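PDB 3RRI: Glyoxalase/bleomycin resistance protein/dioxygenase from Alicyclobacillus acidocaldarius subsp. acidocaldarius, which belongs to the glyoxalase/bleomycin resistance/dioxygenase (VOC) superfamily and is probably a metal-dependent enzyme, perhaps a dioxygenase. Local coordinates for residues A[23-35]-A[83-95]. Numbering follows the deposited sequence. Where two conformers were deposited one is given.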
loop_
_atom_site.group_PDB
_atom_site.type_symbol
_atom_site.label_atom_id
_atom_site.label_comp_id
_atom_site.label_asym_id
_atom_site.label_seq_id
_atom_site.Cartn_x
_atom_site.Cartn_y
_atom_site.Cartn_z
ATOM N N ALA A 23 16.477 -30.510 -7.983
ATOM C CA ALA A 23 16.108 -29.103 -8.056
ATOM C C ALA A 23 15.278 -28.662 -6.837
ATOM O O ALA A 23 15.467 -27.552 -6.302
ATOM C CB ALA A 23 15.305 -28.863 -9.329
ATOM N N TYR A 24 14.329 -29.505 -6.430
ATOM C CA TYR A 24 13.605 -29.329 -5.173
ATOM C C TYR A 24 14.546 -29.169 -3.974
ATOM O O TYR A 24 14.378 -28.245 -3.186
ATOM C CB TYR A 24 12.621 -30.489 -4.931
ATOM C CG TYR A 24 11.974 -30.446 -3.568
ATOM C CD1 TYR A 24 10.785 -29.772 -3.357
ATOM C CD2 TYR A 24 12.570 -31.061 -2.466
ATOM C CE1 TYR A 24 10.200 -29.720 -2.113
ATOM C CE2 TYR A 24 11.986 -31.028 -1.210
ATOM C CZ TYR A 24 10.793 -30.358 -1.029
ATOM O OH TYR A 24 10.243 -30.325 0.240
ATOM N N ASP A 25 15.522 -30.072 -3.864
ATOM C CA ASP A 25 16.502 -30.051 -2.761
ATOM C C ASP A 25 17.230 -28.705 -2.730
ATOM O O ASP A 25 17.440 -28.120 -1.661
ATOM C CB ASP A 25 17.529 -31.188 -2.926
ATOM C CG ASP A 25 16.915 -32.599 -2.785
ATOM O OD1 ASP A 25 15.750 -32.755 -2.332
ATOM O OD2 ASP A 25 17.634 -33.573 -3.136
ATOM N N PHE A 26 17.578 -28.185 -3.904
ATOM C CA PHE A 26 18.306 -26.944 -4.000
ATOM C C PHE A 26 17.395 -25.759 -3.664
ATOM O O PHE A 26 17.691 -24.941 -2.787
ATOM C CB PHE A 26 18.906 -26.768 -5.386
ATOM C CG PHE A 26 19.701 -25.517 -5.536
ATOM C CD1 PHE A 26 21.060 -25.502 -5.179
ATOM C CD2 PHE A 26 19.116 -24.323 -5.998
ATOM C CE1 PHE A 26 21.782 -24.345 -5.287
ATOM C CE2 PHE A 26 19.833 -23.176 -6.120
ATOM C CZ PHE A 26 21.186 -23.173 -5.745
ATOM N N TYR A 27 16.296 -25.620 -4.403
ATOM C CA TYR A 27 15.500 -24.414 -4.315
ATOM C C TYR A 27 14.623 -24.329 -3.070
ATOM O O TYR A 27 14.422 -23.261 -2.552
ATOM C CB TYR A 27 14.607 -24.246 -5.567
ATOM C CG TYR A 27 15.425 -23.784 -6.742
ATOM C CD1 TYR A 27 15.842 -22.468 -6.835
ATOM C CD2 TYR A 27 15.851 -24.678 -7.750
ATOM C CE1 TYR A 27 16.644 -22.032 -7.867
ATOM C CE2 TYR A 27 16.687 -24.249 -8.791
ATOM C CZ TYR A 27 17.078 -22.919 -8.860
ATOM O OH TYR A 27 17.868 -22.471 -9.874
ATOM N N VAL A 28 14.058 -25.447 -2.650
ATOM C CA VAL A 28 13.148 -25.474 -1.520
ATOM C C VAL A 28 13.952 -25.760 -0.251
ATOM O O VAL A 28 14.066 -24.897 0.615
ATOM C CB VAL A 28 12.029 -26.500 -1.702
ATOM C CG1 VAL A 28 11.152 -26.559 -0.489
ATOM C CG2 VAL A 28 11.178 -26.184 -2.976
ATOM N N THR A 29 14.541 -26.937 -0.152
ATOM C CA THR A 29 15.158 -27.325 1.110
ATOM C C THR A 29 16.302 -26.397 1.498
ATOM O O THR A 29 16.355 -25.948 2.650
ATOM C CB THR A 29 15.682 -28.763 1.080
ATOM O OG1 THR A 29 14.619 -29.659 0.714
ATOM C CG2 THR A 29 16.205 -29.185 2.479
ATOM N N LYS A 30 17.211 -26.109 0.578
ATOM C CA LYS A 30 18.343 -25.248 0.942
ATOM C C LYS A 30 18.034 -23.778 0.762
ATOM O O LYS A 30 18.212 -23.000 1.691
ATOM C CB LYS A 30 19.601 -25.605 0.167
ATOM C CG LYS A 30 20.178 -26.976 0.516
ATOM C CD LYS A 30 20.785 -27.662 -0.675
ATOM C CE LYS A 30 21.823 -26.817 -1.363
ATOM N NZ LYS A 30 22.618 -27.654 -2.328
ATOM N N LEU A 31 17.568 -23.352 -0.412
ATOM C CA LEU A 31 17.423 -21.909 -0.631
ATOM C C LEU A 31 16.207 -21.269 0.104
ATOM O O LEU A 31 16.140 -20.049 0.314
ATOM C CB LEU A 31 17.401 -21.559 -2.130
ATOM C CG LEU A 31 17.599 -20.102 -2.549
ATOM C CD1 LEU A 31 18.991 -19.544 -2.149
ATOM C CD2 LEU A 31 17.396 -19.976 -4.049
ATOM N N GLY A 32 15.233 -22.103 0.487
ATOM C CA GLY A 32 14.098 -21.641 1.245
ATOM C C GLY A 32 12.937 -21.131 0.418
ATOM O O GLY A 32 12.060 -20.517 0.960
ATOM N N CYS A 33 12.942 -21.396 -0.883
ATOM C CA CYS A 33 11.778 -21.094 -1.730
ATOM C C CYS A 33 10.651 -22.053 -1.371
ATOM O O CYS A 33 10.852 -23.080 -0.706
ATOM C CB CYS A 33 12.146 -21.217 -3.203
ATOM S SG CYS A 33 13.484 -20.117 -3.669
ATOM N N LYS A 34 9.431 -21.727 -1.791
ATOM C CA LYS A 34 8.299 -22.531 -1.452
ATOM C C LYS A 34 7.891 -23.319 -2.681
ATOM O O LYS A 34 7.989 -22.816 -3.787
ATOM C CB LYS A 34 7.142 -21.674 -1.034
ATOM C CG LYS A 34 7.358 -20.828 0.199
ATOM C CD LYS A 34 6.201 -19.836 0.392
ATOM C CE LYS A 34 6.685 -18.486 0.962
ATOM N NZ LYS A 34 5.649 -17.426 0.703
ATOM N N LEU A 35 7.498 -24.559 -2.474
ATOM C CA LEU A 35 7.097 -25.422 -3.588
ATOM C C LEU A 35 5.625 -25.145 -3.833
ATOM O O LEU A 35 4.856 -25.185 -2.906
ATOM C CB LEU A 35 7.250 -26.895 -3.268
ATOM C CG LEU A 35 6.776 -27.900 -4.321
ATOM C CD1 LEU A 35 7.563 -27.811 -5.614
ATOM C CD2 LEU A 35 6.792 -29.343 -3.750
ATOM N N ASN A 83 20.783 -11.320 4.936
ATOM C CA ASN A 83 20.158 -12.541 5.401
ATOM C C ASN A 83 20.326 -13.694 4.424
ATOM O O ASN A 83 20.513 -14.825 4.812
ATOM C CB ASN A 83 18.655 -12.336 5.616
ATOM C CG ASN A 83 18.333 -11.533 6.869
ATOM O OD1 ASN A 83 19.223 -11.222 7.679
ATOM N ND2 ASN A 83 17.058 -11.180 7.029
ATOM N N LEU A 84 20.165 -13.406 3.131
ATOM C CA LEU A 84 20.253 -14.481 2.144
ATOM C C LEU A 84 21.678 -14.975 1.991
ATOM O O LEU A 84 21.911 -16.165 1.880
ATOM C CB LEU A 84 19.674 -14.008 0.794
ATOM C CG LEU A 84 19.704 -15.059 -0.333
ATOM C CD1 LEU A 84 18.833 -16.283 0.043
ATOM C CD2 LEU A 84 19.271 -14.444 -1.706
ATOM N N TYR A 85 22.634 -14.056 2.023
ATOM C CA TYR A 85 24.032 -14.498 1.999
ATOM C C TYR A 85 24.352 -15.426 3.169
ATOM O O TYR A 85 24.996 -16.454 3.005
ATOM C CB TYR A 85 24.918 -13.287 2.034
ATOM C CG TYR A 85 26.405 -13.567 2.055
ATOM C CD1 TYR A 85 27.047 -13.992 0.913
ATOM C CD2 TYR A 85 27.155 -13.369 3.207
ATOM C CE1 TYR A 85 28.393 -14.239 0.891
ATOM C CE2 TYR A 85 28.507 -13.613 3.194
ATOM C CZ TYR A 85 29.119 -14.044 2.040
ATOM O OH TYR A 85 30.463 -14.314 1.950
ATOM N N LYS A 86 23.892 -15.034 4.353
ATOM C CA LYS A 86 24.149 -15.817 5.570
ATOM C C LYS A 86 23.481 -17.180 5.445
ATOM O O LYS A 86 24.039 -18.218 5.812
ATOM C CB LYS A 86 23.612 -15.074 6.795
ATOM C CG LYS A 86 23.719 -15.846 8.100
ATOM C CD LYS A 86 23.185 -15.027 9.272
ATOM C CE LYS A 86 22.874 -15.882 10.516
ATOM N NZ LYS A 86 21.887 -15.181 11.393
ATOM N N LEU A 87 22.265 -17.203 4.884
ATOM C CA LEU A 87 21.569 -18.445 4.691
ATOM C C LEU A 87 22.367 -19.391 3.784
ATOM O O LEU A 87 22.530 -20.585 4.104
ATOM C CB LEU A 87 20.188 -18.156 4.076
ATOM C CG LEU A 87 19.255 -19.332 3.732
ATOM C CD1 LEU A 87 17.744 -18.909 3.711
ATOM C CD2 LEU A 87 19.571 -20.017 2.424
ATOM N N ALA A 88 22.808 -18.866 2.645
ATOM C CA ALA A 88 23.568 -19.636 1.656
ATOM C C ALA A 88 24.853 -20.218 2.256
ATOM O O ALA A 88 25.154 -21.399 2.067
ATOM C CB ALA A 88 23.859 -18.777 0.437
ATOM N N LYS A 89 25.533 -19.381 3.033
ATOM C CA LYS A 89 26.769 -19.811 3.702
ATOM C C LYS A 89 26.517 -20.881 4.753
ATOM O O LYS A 89 27.153 -21.936 4.724
ATOM C CB LYS A 89 27.467 -18.612 4.346
ATOM C CG LYS A 89 28.165 -17.733 3.354
ATOM C CD LYS A 89 29.296 -18.458 2.689
ATOM C CE LYS A 89 30.128 -17.546 1.827
ATOM N NZ LYS A 89 31.340 -18.244 1.384
ATOM N N GLN A 90 25.581 -20.626 5.657
ATOM C CA GLN A 90 25.317 -21.579 6.713
ATOM C C GLN A 90 24.830 -22.914 6.166
ATOM O O GLN A 90 25.278 -23.964 6.620
ATOM C CB GLN A 90 24.365 -21.004 7.763
ATOM C CG GLN A 90 24.971 -19.815 8.545
ATOM C CD GLN A 90 24.370 -19.633 9.930
ATOM O OE1 GLN A 90 23.725 -20.534 10.462
ATOM N NE2 GLN A 90 24.597 -18.481 10.520
ATOM N N ARG A 91 23.946 -22.881 5.173
ATOM C CA ARG A 91 23.386 -24.101 4.614
ATOM C C ARG A 91 24.228 -24.754 3.516
ATOM O O ARG A 91 23.840 -25.780 2.969
ATOM C CB ARG A 91 21.976 -23.819 4.112
ATOM C CG ARG A 91 21.048 -23.503 5.228
ATOM C CD ARG A 91 19.627 -23.389 4.696
ATOM N NE ARG A 91 18.659 -23.152 5.752
ATOM C CZ ARG A 91 17.378 -22.890 5.531
ATOM N NH1 ARG A 91 16.925 -22.756 4.261
ATOM N NH2 ARG A 91 16.543 -22.734 6.561
ATOM N N GLY A 92 25.405 -24.215 3.235
ATOM C CA GLY A 92 26.335 -24.866 2.341
ATOM C C GLY A 92 25.919 -24.849 0.872
ATOM O O GLY A 92 26.206 -25.781 0.125
ATOM N N ILE A 93 25.266 -23.768 0.444
ATOM C CA ILE A 93 24.815 -23.675 -0.949
ATOM C C ILE A 93 25.992 -23.263 -1.807
ATOM O O ILE A 93 26.717 -22.341 -1.442
ATOM C CB ILE A 93 23.659 -22.662 -1.158
ATOM C CG1 ILE A 93 22.516 -22.973 -0.201
ATOM C CG2 ILE A 93 23.211 -22.702 -2.647
ATOM C CD1 ILE A 93 21.239 -22.108 -0.418
ATOM N N PRO A 94 26.215 -23.946 -2.942
ATOM C CA PRO A 94 27.438 -23.601 -3.653
ATOM C C PRO A 94 27.405 -22.198 -4.210
ATOM O O PRO A 94 26.413 -21.817 -4.824
ATOM C CB PRO A 94 27.500 -24.623 -4.809
ATOM C CG PRO A 94 26.615 -25.697 -4.420
ATOM C CD PRO A 94 25.608 -25.193 -3.436
ATOM N N PHE A 95 28.489 -21.460 -4.022
ATOM C CA PHE A 95 28.726 -20.190 -4.694
ATOM C C PHE A 95 29.516 -20.378 -5.996
ATOM O O PHE A 95 30.492 -21.142 -6.051
ATOM C CB PHE A 95 29.511 -19.240 -3.789
ATOM C CG PHE A 95 28.695 -18.647 -2.681
ATOM C CD1 PHE A 95 28.279 -19.424 -1.617
ATOM C CD2 PHE A 95 28.327 -17.309 -2.691
ATOM C CE1 PHE A 95 27.509 -18.864 -0.569
ATOM C CE2 PHE A 95 27.562 -16.770 -1.666
ATOM C CZ PHE A 95 27.137 -17.560 -0.616
#
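The carbonyl oxygen of Lys30, at the C-terminal end of helix 20-30, takes a hydrogen bond from Arg91 NH1 of 2.9 Å, with an N-H...O angle of 160°. The oxygen lies in the guanidinium plane, at its edge, but the donor stands 43° out of the carbonyl plane, so it comes from above that plane and not along a lone pair. Arg91 gets there with its chain extended from CG to NE, and its other terminal nitrogen, NH2, forms a salt bridge with Glu108 of a second subunit; the two partners hold the guanidinium between two chains. Carbon also crowds the same oxygen: Leu87 CD2 lies 3.4 Å from Lys30 O.

Next to this hydrogen bond Ile93 is the wedge, with CG2 on Phe26 and the CG1-CD1 arm on Lys30 and Leu31. CG2 presses against the Phe26 ring, 3.4 Å from CE1, the two side chains crossing at about a right angle. CD1 reaches Leu31 CD1 at 3.8 Å, while the Ile93 and Lys30 side chains pass in opposite directions, with Ile93 CG1 3.9 Å from Lys30 CB. Lys30 bends at chi2 and chi3, which carries NZ over to Pro94 CD. Leu31 CD1 also meets Leu84 CD1 at 3.9 Å.

Each segment turns on a glycine: Gly32 leaves its helix with positive phi, and Gly92 closes helix 78-90 in a Schellman motif, directly followed by Ile93. The contact thus joins the C-terminal parts of helices 20-30 and 78-90 in this VOC-family protein. Leu31 also rests on Phe47 of strand 42-47, Leu115 of strand 110-116 and Leu123 of strand 122-128, bridging the two sheets.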